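Local structure of SusD homolog (Bacteroides thetaiotaomicron VPI-5482, 3IHV) at residues Pro268-Asn273 with Phe382-Lys387; Gly278-Trp283 with Ser388-Tyr393; Lys282-Lys287 with Ala369-Gln374. The protein probably binds sugars at the outer membrane of the bacterium, in the manner of SusD-type glycan-capturing proteins. All blocks are in the same frame, centred on the assembly; numbering follows the deposited sequence.

Contact 1: Pro268-Asn273 with Phe382-Lys387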
loop_
_atom_site.group_PDB
_atom_site.type_symbol
_atom_site.label_atom_id
_atom_site.label_comp_id
_atom_site.label_asym_id
_atom_site.label_seq_id
_atom_site.Cartn_x
_atom_site.Cartn_y
_atom_site.Cartn_z
ATOM N N PRO A 268 -2.347 -13.655 19.451
ATOM C CA PRO A 268 -3.516 -14.392 19.972
ATOM C C PRO A 268 -4.415 -13.506 20.859
ATOM O O PRO A 268 -5.574 -13.840 21.118
ATOM C CB PRO A 268 -2.893 -15.486 20.849
ATOM C CG PRO A 268 -1.505 -14.963 21.188
ATOM C CD PRO A 268 -1.071 -14.131 20.007
ATOM N N THR A 269 -3.854 -12.404 21.350
ATOM C CA THR A 269 -4.574 -11.487 22.215
ATOM C C THR A 269 -4.303 -10.042 21.825
ATOM O O THR A 269 -3.339 -9.746 21.091
ATOM C CB THR A 269 -4.091 -11.672 23.641
ATOM O OG1 THR A 269 -2.672 -11.430 23.674
ATOM C CG2 THR A 269 -4.377 -13.115 24.133
ATOM N N VAL A 270 -5.154 -9.146 22.340
ATOM C CA VAL A 270 -5.009 -7.699 22.108
ATOM C C VAL A 270 -5.032 -6.955 23.446
ATOM O O VAL A 270 -5.564 -5.851 23.528
ATOM C CB VAL A 270 -6.125 -7.133 21.166
ATOM C CG1 VAL A 270 -5.883 -7.552 19.748
ATOM C CG2 VAL A 270 -7.514 -7.555 21.667
ATOM N N SER A 271 -4.444 -7.530 24.487
ATOM C CA SER A 271 -4.476 -6.904 25.820
ATOM C C SER A 271 -3.155 -6.262 26.250
ATOM O O SER A 271 -2.998 -5.894 27.421
ATOM C CB SER A 271 -4.872 -7.951 26.848
ATOM O OG SER A 271 -3.926 -8.995 26.856
ATOM N N GLY A 272 -2.232 -6.103 25.299
ATOM C CA GLY A 272 -0.912 -5.558 25.561
ATOM C C GLY A 272 -0.781 -4.160 24.996
ATOM O O GLY A 272 -1.721 -3.610 24.426
ATOM N N ASN A 273 0.381 -3.562 25.164
ATOM C CA ASN A 273 0.537 -2.208 24.675
ATOM C C ASN A 273 1.206 -2.165 23.330
ATOM O O ASN A 273 1.190 -1.128 22.687
ATOM C CB ASN A 273 1.302 -1.330 25.659
ATOM C CG ASN A 273 0.912 0.146 25.518
ATOM O OD1 ASN A 273 -0.284 0.516 25.592
ATOM N ND2 ASN A 273 1.915 0.993 25.270
ATOM N N PHE A 382 -8.965 -13.564 18.910
ATOM C CA PHE A 382 -9.542 -12.595 19.794
ATOM C C PHE A 382 -10.757 -11.928 19.113
ATOM O O PHE A 382 -10.883 -11.903 17.883
ATOM C CB PHE A 382 -8.483 -11.593 20.228
ATOM C CG PHE A 382 -7.879 -10.823 19.077
ATOM C CD1 PHE A 382 -8.504 -9.706 18.577
ATOM C CD2 PHE A 382 -6.690 -11.215 18.523
ATOM C CE1 PHE A 382 -7.966 -9.002 17.547
ATOM C CE2 PHE A 382 -6.126 -10.496 17.474
ATOM C CZ PHE A 382 -6.764 -9.398 16.992
ATOM N N ILE A 383 -11.652 -11.410 19.945
ATOM C CA ILE A 383 -12.809 -10.659 19.488
ATOM C C ILE A 383 -12.456 -9.237 19.808
ATOM O O ILE A 383 -12.154 -8.923 20.967
ATOM C CB ILE A 383 -14.062 -11.068 20.266
ATOM C CG1 ILE A 383 -14.396 -12.532 19.954
ATOM C CG2 ILE A 383 -15.254 -10.107 19.977
ATOM C CD1 ILE A 383 -15.652 -13.034 20.646
ATOM N N ASN A 384 -12.438 -8.381 18.802
ATOM C CA ASN A 384 -12.107 -6.985 19.026
ATOM C C ASN A 384 -12.835 -6.169 17.963
ATOM O O ASN A 384 -13.043 -6.633 16.848
ATOM C CB ASN A 384 -10.591 -6.733 19.018
ATOM C CG ASN A 384 -10.244 -5.322 19.429
ATOM O OD1 ASN A 384 -10.159 -4.435 18.571
ATOM N ND2 ASN A 384 -10.157 -5.068 20.757
ATOM N N ASN A 385 -13.262 -4.972 18.311
ATOM C CA ASN A 385 -14.019 -4.173 17.347
ATOM C C ASN A 385 -13.162 -3.296 16.437
ATOM O O ASN A 385 -13.680 -2.646 15.524
ATOM C CB ASN A 385 -15.035 -3.301 18.089
ATOM C CG ASN A 385 -16.127 -4.126 18.799
ATOM O OD1 ASN A 385 -16.371 -5.286 18.469
ATOM N ND2 ASN A 385 -16.798 -3.507 19.775
ATOM N N ASP A 386 -11.870 -3.244 16.725
ATOM C CA ASP A 386 -10.961 -2.358 16.020
ATOM C C ASP A 386 -9.755 -3.000 15.353
ATOM O O ASP A 386 -9.243 -2.451 14.382
ATOM C CB ASP A 386 -10.423 -1.327 17.010
ATOM C CG ASP A 386 -11.518 -0.477 17.593
ATOM O OD1 ASP A 386 -12.172 0.254 16.825
ATOM O OD2 ASP A 386 -11.750 -0.580 18.803
ATOM N N LYS A 387 -9.296 -4.129 15.886
ATOM C CA LYS A 387 -8.054 -4.730 15.411
ATOM C C LYS A 387 -8.270 -6.155 14.929
ATOM O O LYS A 387 -9.246 -6.808 15.306
ATOM C CB LYS A 387 -6.992 -4.740 16.517
ATOM C CG LYS A 387 -6.659 -3.413 17.232
ATOM C CD LYS A 387 -6.264 -2.329 16.275
ATOM C CE LYS A 387 -5.405 -1.241 16.957
ATOM N NZ LYS A 387 -5.827 -0.923 18.348
#

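Contact 2: Gly278-Trp283 with Ser388-Tyr393. With NA (sodium ion), chain F; EDO (1,2-ethanediol), chain L.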
loop_
_atom_site.group_PDB
_atom_site.type_symbol
_atom_site.label_atom_id
_atom_site.label_comp_id
_atom_site.label_asym_id
_atom_site.label_seq_id
_atom_site.Cartn_x
_atom_site.Cartn_y
_atom_site.Cartn_z
ATOM N N GLY A 278 -3.370 -5.142 13.486
ATOM C CA GLY A 278 -3.683 -3.967 12.731
ATOM C C GLY A 278 -5.173 -3.773 12.583
ATOM O O GLY A 278 -5.985 -4.470 13.188
ATOM N N ARG A 279 -5.524 -2.815 11.744
ATOM C CA ARG A 279 -6.922 -2.472 11.499
ATOM C C ARG A 279 -7.443 -2.986 10.159
ATOM O O ARG A 279 -8.513 -2.589 9.712
ATOM C CB ARG A 279 -7.071 -0.957 11.575
ATOM C CG ARG A 279 -6.667 -0.370 12.932
ATOM C CD ARG A 279 -7.021 1.070 12.983
ATOM N NE ARG A 279 -6.399 1.786 14.097
ATOM C CZ ARG A 279 -7.016 2.171 15.206
ATOM N NH1 ARG A 279 -8.302 1.923 15.395
ATOM N NH2 ARG A 279 -6.337 2.833 16.144
ATOM N N ILE A 280 -6.700 -3.886 9.525
ATOM C CA ILE A 280 -7.053 -4.371 8.184
ATOM C C ILE A 280 -8.262 -5.294 8.313
ATOM O O ILE A 280 -8.329 -6.145 9.223
ATOM C CB ILE A 280 -5.883 -5.079 7.475
ATOM C CG1 ILE A 280 -4.529 -4.320 7.608
ATOM C CG2 ILE A 280 -6.260 -5.361 6.020
ATOM C CD1 ILE A 280 -4.505 -2.834 7.195
ATOM N N GLY A 281 -9.259 -5.099 7.460
ATOM C CA GLY A 281 -10.536 -5.809 7.588
ATOM C C GLY A 281 -11.450 -5.219 8.672
ATOM O O GLY A 281 -12.574 -5.681 8.868
ATOM N N LYS A 282 -10.978 -4.184 9.378
ATOM C CA LYS A 282 -11.766 -3.541 10.415
ATOM C C LYS A 282 -12.180 -2.173 9.907
ATOM O O LYS A 282 -13.312 -1.987 9.473
ATOM C CB LYS A 282 -10.959 -3.465 11.731
ATOM C CG LYS A 282 -10.392 -4.842 12.182
ATOM C CD LYS A 282 -11.450 -5.902 12.352
ATOM C CE LYS A 282 -12.285 -5.708 13.590
ATOM N NZ LYS A 282 -13.280 -6.807 14.051
ATOM N N TRP A 283 -11.240 -1.232 9.873
ATOM C CA TRP A 283 -11.534 0.108 9.422
ATOM C C TRP A 283 -11.844 0.133 7.916
ATOM O O TRP A 283 -12.638 0.952 7.435
ATOM C CB TRP A 283 -10.336 1.010 9.727
ATOM C CG TRP A 283 -10.683 2.428 10.042
ATOM C CD1 TRP A 283 -10.897 2.943 11.282
ATOM C CD2 TRP A 283 -10.801 3.533 9.124
ATOM N NE1 TRP A 283 -11.146 4.288 11.203
ATOM C CE2 TRP A 283 -11.079 4.680 9.890
ATOM C CE3 TRP A 283 -10.695 3.659 7.743
ATOM C CZ2 TRP A 283 -11.277 5.933 9.311
ATOM C CZ3 TRP A 283 -10.877 4.896 7.184
ATOM C CH2 TRP A 283 -11.151 6.021 7.972
ATOM N N SER A 388 -7.294 -6.660 14.179
ATOM C CA SER A 388 -7.390 -7.988 13.613
ATOM C C SER A 388 -6.008 -8.562 13.354
ATOM O O SER A 388 -5.016 -7.870 13.482
ATOM C CB SER A 388 -8.124 -7.934 12.260
ATOM O OG SER A 388 -7.277 -7.373 11.249
ATOM N N ASN A 389 -5.989 -9.840 12.947
ATOM C CA ASN A 389 -4.783 -10.502 12.455
ATOM C C ASN A 389 -4.732 -10.522 10.920
ATOM O O ASN A 389 -3.951 -11.270 10.344
ATOM C CB ASN A 389 -4.737 -11.921 13.016
ATOM C CG ASN A 389 -4.559 -11.915 14.484
ATOM O OD1 ASN A 389 -3.830 -11.070 15.013
ATOM N ND2 ASN A 389 -5.219 -12.838 15.167
ATOM N N VAL A 390 -5.509 -9.697 10.232
ATOM C CA VAL A 390 -5.485 -9.637 8.778
ATOM C C VAL A 390 -4.209 -8.934 8.276
ATOM O O VAL A 390 -3.805 -7.892 8.797
ATOM C CB VAL A 390 -6.743 -8.944 8.191
ATOM C CG1 VAL A 390 -6.658 -8.815 6.655
ATOM C CG2 VAL A 390 -8.020 -9.701 8.622
ATOM N N ASN A 391 -3.578 -9.510 7.257
ATOM C CA ASN A 391 -2.328 -8.962 6.736
ATOM C C ASN A 391 -2.514 -7.869 5.698
ATOM O O ASN A 391 -3.641 -7.587 5.308
ATOM C CB ASN A 391 -1.446 -10.091 6.210
ATOM C CG ASN A 391 -1.038 -11.040 7.288
ATOM O OD1 ASN A 391 -1.166 -10.746 8.484
ATOM N ND2 ASN A 391 -0.563 -12.239 6.888
ATOM N N TRP A 392 -1.404 -7.251 5.308
ATOM C CA TRP A 392 -1.422 -6.127 4.359
ATOM C C TRP A 392 -0.466 -6.277 3.184
ATOM O O TRP A 392 0.764 -6.272 3.354
ATOM C CB TRP A 392 -1.134 -4.784 5.063
ATOM C CG TRP A 392 -1.335 -3.652 4.119
ATOM C CD1 TRP A 392 -0.385 -2.838 3.580
ATOM C CD2 TRP A 392 -2.584 -3.202 3.610
ATOM N NE1 TRP A 392 -0.964 -1.933 2.723
ATOM C CE2 TRP A 392 -2.315 -2.126 2.713
ATOM C CE3 TRP A 392 -3.896 -3.657 3.749
ATOM C CZ2 TRP A 392 -3.317 -1.459 2.024
ATOM C CZ3 TRP A 392 -4.900 -2.991 3.082
ATOM C CH2 TRP A 392 -4.608 -1.899 2.221
ATOM N N TYR A 393 -1.019 -6.399 1.989
ATOM C CA TYR A 393 -0.191 -6.445 0.795
ATOM C C TYR A 393 0.292 -5.034 0.426
ATOM O O TYR A 393 -0.506 -4.165 0.020
ATOM C CB TYR A 393 -0.917 -6.961 -0.439
ATOM C CG TYR A 393 -1.294 -8.430 -0.438
ATOM C CD1 TYR A 393 -0.306 -9.428 -0.447
ATOM C CD2 TYR A 393 -2.619 -8.807 -0.507
ATOM C CE1 TYR A 393 -0.641 -10.766 -0.494
ATOM C CE2 TYR A 393 -2.986 -10.160 -0.547
ATOM C CZ TYR A 393 -1.985 -11.129 -0.553
ATOM O OH TYR A 393 -2.343 -12.448 -0.602
HETATM NA NA NA F . -1.973 -12.421 10.110
HETATM C C1 EDO L . -9.267 -12.181 12.122
HETATM O O1 EDO L . -8.076 -11.407 12.041
HETATM C C2 EDO L . -10.259 -11.518 13.053
HETATM O O2 EDO L . -9.567 -10.655 13.956
HETATM O O HOH W 1 0.102 -13.431 9.483
HETATM O O HOH W 2 -3.877 -13.092 8.144
HETATM O O HOH W 3 -2.811 -14.380 11.043
#

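Contact 3: Lys282-Lys287 with Ala369-Gln374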
loop_
_atom_site.group_PDB
_atom_site.type_symbol
_atom_site.label_atom_id
_atom_site.label_comp_id
_atom_site.label_asym_id
_atom_site.label_seq_id
_atom_site.Cartn_x
_atom_site.Cartn_y
_atom_site.Cartn_z
ATOM N N LYS A 282 -10.978 -4.184 9.378
ATOM C CA LYS A 282 -11.766 -3.541 10.415
ATOM C C LYS A 282 -12.180 -2.173 9.907
ATOM O O LYS A 282 -13.312 -1.987 9.473
ATOM C CB LYS A 282 -10.959 -3.465 11.731
ATOM C CG LYS A 282 -10.392 -4.842 12.182
ATOM C CD LYS A 282 -11.450 -5.902 12.352
ATOM C CE LYS A 282 -12.285 -5.708 13.590
ATOM N NZ LYS A 282 -13.280 -6.807 14.051
ATOM N N TRP A 283 -11.240 -1.232 9.873
ATOM C CA TRP A 283 -11.534 0.108 9.422
ATOM C C TRP A 283 -11.844 0.133 7.916
ATOM O O TRP A 283 -12.638 0.952 7.435
ATOM C CB TRP A 283 -10.336 1.010 9.727
ATOM C CG TRP A 283 -10.683 2.428 10.042
ATOM C CD1 TRP A 283 -10.897 2.943 11.282
ATOM C CD2 TRP A 283 -10.801 3.533 9.124
ATOM N NE1 TRP A 283 -11.146 4.288 11.203
ATOM C CE2 TRP A 283 -11.079 4.680 9.890
ATOM C CE3 TRP A 283 -10.695 3.659 7.743
ATOM C CZ2 TRP A 283 -11.277 5.933 9.311
ATOM C CZ3 TRP A 283 -10.877 4.896 7.184
ATOM C CH2 TRP A 283 -11.151 6.021 7.972
ATOM N N ASN A 284 -11.237 -0.789 7.175
ATOM C CA ASN A 284 -11.495 -0.894 5.740
ATOM C C ASN A 284 -12.171 -2.221 5.411
ATOM O O ASN A 284 -12.040 -2.750 4.310
ATOM C CB ASN A 284 -10.214 -0.727 4.944
ATOM C CG ASN A 284 -9.255 -1.885 5.129
ATOM O OD1 ASN A 284 -9.378 -2.662 6.115
ATOM N ND2 ASN A 284 -8.303 -2.012 4.227
ATOM N N GLY A 285 -12.883 -2.768 6.377
ATOM C CA GLY A 285 -13.559 -4.027 6.173
ATOM C C GLY A 285 -14.935 -3.895 5.550
ATOM O O GLY A 285 -15.326 -2.828 5.056
ATOM N N VAL A 286 -15.682 -4.993 5.637
ATOM C CA VAL A 286 -17.082 -5.016 5.265
ATOM C C VAL A 286 -17.806 -4.628 6.535
ATOM O O VAL A 286 -17.438 -5.105 7.612
ATOM C CB VAL A 286 -17.507 -6.416 4.787
ATOM C CG1 VAL A 286 -19.025 -6.484 4.641
ATOM C CG2 VAL A 286 -16.819 -6.723 3.458
ATOM N N LYS A 287 -18.816 -3.764 6.439
ATOM C CA LYS A 287 -19.574 -3.347 7.615
ATOM C C LYS A 287 -20.176 -4.577 8.279
ATOM O O LYS A 287 -20.905 -5.329 7.648
ATOM C CB LYS A 287 -20.645 -2.326 7.204
ATOM C CG LYS A 287 -21.376 -1.656 8.337
ATOM C CD LYS A 287 -20.477 -0.772 9.166
ATOM C CE LYS A 287 -21.212 0.346 9.906
ATOM N NZ LYS A 287 -20.210 1.280 10.564
ATOM N N ALA A 369 -14.284 -5.445 -0.400
ATOM C CA ALA A 369 -14.625 -6.803 0.025
ATOM C C ALA A 369 -13.373 -7.668 0.171
ATOM O O ALA A 369 -13.451 -8.816 0.575
ATOM C CB ALA A 369 -15.578 -7.453 -0.961
ATOM N N LYS A 370 -12.205 -7.116 -0.156
ATOM C CA LYS A 370 -10.941 -7.862 -0.093
ATOM C C LYS A 370 -10.603 -8.364 1.306
ATOM O O LYS A 370 -9.943 -9.389 1.450
ATOM C CB LYS A 370 -9.812 -6.991 -0.601
ATOM C CG LYS A 370 -9.935 -6.730 -2.084
ATOM C CD LYS A 370 -8.829 -5.854 -2.642
ATOM C CE LYS A 370 -8.846 -5.895 -4.178
ATOM N NZ LYS A 370 -7.821 -5.042 -4.907
ATOM N N TRP A 371 -11.009 -7.598 2.315
ATOM C CA TRP A 371 -10.715 -7.932 3.709
ATOM C C TRP A 371 -11.989 -8.242 4.509
ATOM O O TRP A 371 -12.126 -7.871 5.671
ATOM C CB TRP A 371 -9.787 -6.877 4.354
ATOM C CG TRP A 371 -8.585 -6.649 3.478
ATOM C CD1 TRP A 371 -7.466 -7.431 3.411
ATOM C CD2 TRP A 371 -8.434 -5.642 2.453
ATOM N NE1 TRP A 371 -6.624 -6.973 2.413
ATOM C CE2 TRP A 371 -7.174 -5.857 1.845
ATOM C CE3 TRP A 371 -9.190 -4.531 2.063
ATOM C CZ2 TRP A 371 -6.687 -5.050 0.812
ATOM C CZ3 TRP A 371 -8.712 -3.720 1.026
ATOM C CH2 TRP A 371 -7.452 -3.979 0.431
ATOM N N ASP A 372 -12.889 -8.991 3.863
ATOM C CA ASP A 372 -14.090 -9.480 4.485
ATOM C C ASP A 372 -13.763 -10.632 5.472
ATOM O O ASP A 372 -13.621 -11.814 5.093
ATOM C CB ASP A 372 -15.055 -9.936 3.412
ATOM C CG ASP A 372 -16.367 -10.386 3.977
ATOM O OD1 ASP A 372 -16.417 -10.760 5.188
ATOM O OD2 ASP A 372 -17.319 -10.415 3.197
ATOM N N ILE A 373 -13.619 -10.260 6.735
ATOM C CA ILE A 373 -13.278 -11.215 7.789
ATOM C C ILE A 373 -14.328 -12.360 7.919
ATOM O O ILE A 373 -13.952 -13.520 8.025
ATOM C CB ILE A 373 -13.042 -10.489 9.140
ATOM C CG1 ILE A 373 -11.774 -9.642 9.060
ATOM C CG2 ILE A 373 -12.967 -11.487 10.284
ATOM C CD1 ILE A 373 -11.493 -8.785 10.310
ATOM N N GLN A 374 -15.616 -12.015 7.921
ATOM C CA GLN A 374 -16.668 -13.000 8.058
ATOM C C GLN A 374 -16.581 -14.024 6.927
ATOM O O GLN A 374 -16.741 -15.210 7.149
ATOM C CB GLN A 374 -18.014 -12.304 8.031
ATOM C CG GLN A 374 -19.217 -13.204 8.035
ATOM C CD GLN A 374 -19.440 -13.922 9.351
ATOM O OE1 GLN A 374 -19.106 -13.420 10.444
ATOM N NE2 GLN A 374 -20.079 -15.066 9.261
HETATM O O HOH W 4 -12.716 -5.244 3.068
HETATM O O HOH W 5 -14.281 -7.275 7.275
#

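Contact 1: Pro268-Asn273 with Phe382-Lys387
Thr269 and Phe382 bring the two irregular backbones together, their CA atoms 5.6 Å apart, and from there the loop 268-273 leans on 382-387 mainly through Val270. The evidence for a CH-pi contact is direct: Val270 CG1 lies 3.4 Å from the centroid of the Phe382 ring and only 14° off the ring normal, so one methyl sits almost squarely over one face. At the rim of the same ring, near its plane, Pro268 O comes within 3.9 Å of Phe382 CD2. The second branch of the valine turns to Asn384, with Val270 CG2 3.7 Å from Asn384 ND2, a van der Waals touch between a methyl and the nitrogen of a side-chain amide. That amide is steadied from its oxygen end. With CG anti to the backbone N (chi1 -172°), Asn384 OD1 turns back on its own loop and accepts from Asp386 N and Lys387 N, each at 2.8 Å and from opposite faces of the carbonyl plane. Val277 and Asn389 also pack against the Phe382 side chain. The arrangement is a surface contact between two loops, one following strand 259-263 and the other preceding strand 392-396. It combines a methyl-on-phenyl CH-pi contact with an Asx turn, in which the asparagine oxygen takes the backbone N two residues on.

Contact 2: Gly278-Trp283 with Ser388-Tyr393
Gly278 and Ser388 form a single antiparallel bridge, a hydrogen-bonded pair, in the run of chain leading into strand 392-396. Both backbone bonds of the pair are present: Gly278 N donates to Ser388 O at 3.2 Å, and Ser388 N returns a shorter bond of 2.7 Å to Gly278 O. A side chain extends this polar set. Ser388 OG, placed between its own backbone N and carbonyl carbon (chi1 74°), donates to Ile280 O at 2.6 Å and accepts from Val390 N at 3.1 Å with an N-H...O angle of 160°. The latter bond closes an ST turn, so one buried hydroxyl both joins the segments and shapes its own loop.

The apolar contacts centre on Ile280. Ile280 CG2 packs on Val390 CG1 at 3.5 Å and also meets the Trp392 indole, next to Ile280 CD1, which reaches Trp392 CE3 at 3.6 Å; the Ile280 and Trp392 side chains cross at about a right angle. Gly281 has positive phi, and a CB there would press on Val390 CG2. The aliphatic part of Lys282 passes over Ser388 CB on the way to the carbonyls of Ser297 and Asn384, which bind NZ.

Of the two segments, 388-393 alone coordinates the sodium, which is bound by Asn389 O at 2.3 Å, by Asn391 OD1, by three waters and by Phe265 O. Asn389 N also donates to O1 of a 1,2-ethanediol, probably left from crystallisation. The Asn391 amide is gripped at both ends, OD1 on the sodium and ND2 donating to a water that is itself a sodium ligand.

Contact 3: Lys282-Lys287 with Ala369-Gln374
Asn284 and Trp371 make the closest side-chain approach, Asn284 ND2 standing 3.4 Å from Trp371 CE3 with amide and indole planes only 11° apart. Next to it, Val286 CG2 rests on Asp372 CB at 3.7 Å, and Lys282, its chain bent at chi2 and chi3, brings CD to within 3.5 Å of Ile373 CD1. Two waters bridge the backbones. One donates to Asn284 O at 2.9 Å and accepts from Trp371 N; the other accepts from Val286 N and Ile373 N, each at 3.1 Å.

Further out, the groups are fixed by partners of their own. Asn284 OD1 takes the backbone N of Gly281, which would help fix the rotation of the amide, while Lys370 CB lies over the centre of the opposite face of the indole from Asn284 ND2. Asp372 is the N-cap of helix 373-376: OD1 accepts from Lys375 N, and OD2 is hydrogen-bonded to the hydroxyls of Tyr328 and Tyr330. Replacing Trp371 with an alanine would probably open a gap beside the Asn284 amide and leave Ile280 and Val390 without the indole they pack on. The polar link between the two segments therefore runs through water; direct contact is van der Waals packing, together with the amide lying nearly parallel to the indole.

Contacts 2 and 3 lie closest, their centres 8 Å apart, and share Lys282 and Trp283. Trp371 of contact 3 joins them: its CD1 lies 3.5 Å from Ile280 CG2, and its CZ2 meets Trp392 CZ3 at the same distance. Contact 1, more superficial, is centred 12 Å from contact 2 and 16 Å from contact 3; Lys282 NZ reaches it through a probable hydrogen bond of 2.8 Å to Asn384 O. Of the three contacts, only contact 2 supplies ligands to the nearby sodium, which lies about 9 Å from the Phe382 side chain and about 10 Å from that of Trp371. The 1,2-ethanediol is more central, about 4 Å from the side chains of both Phe382 and Ile373.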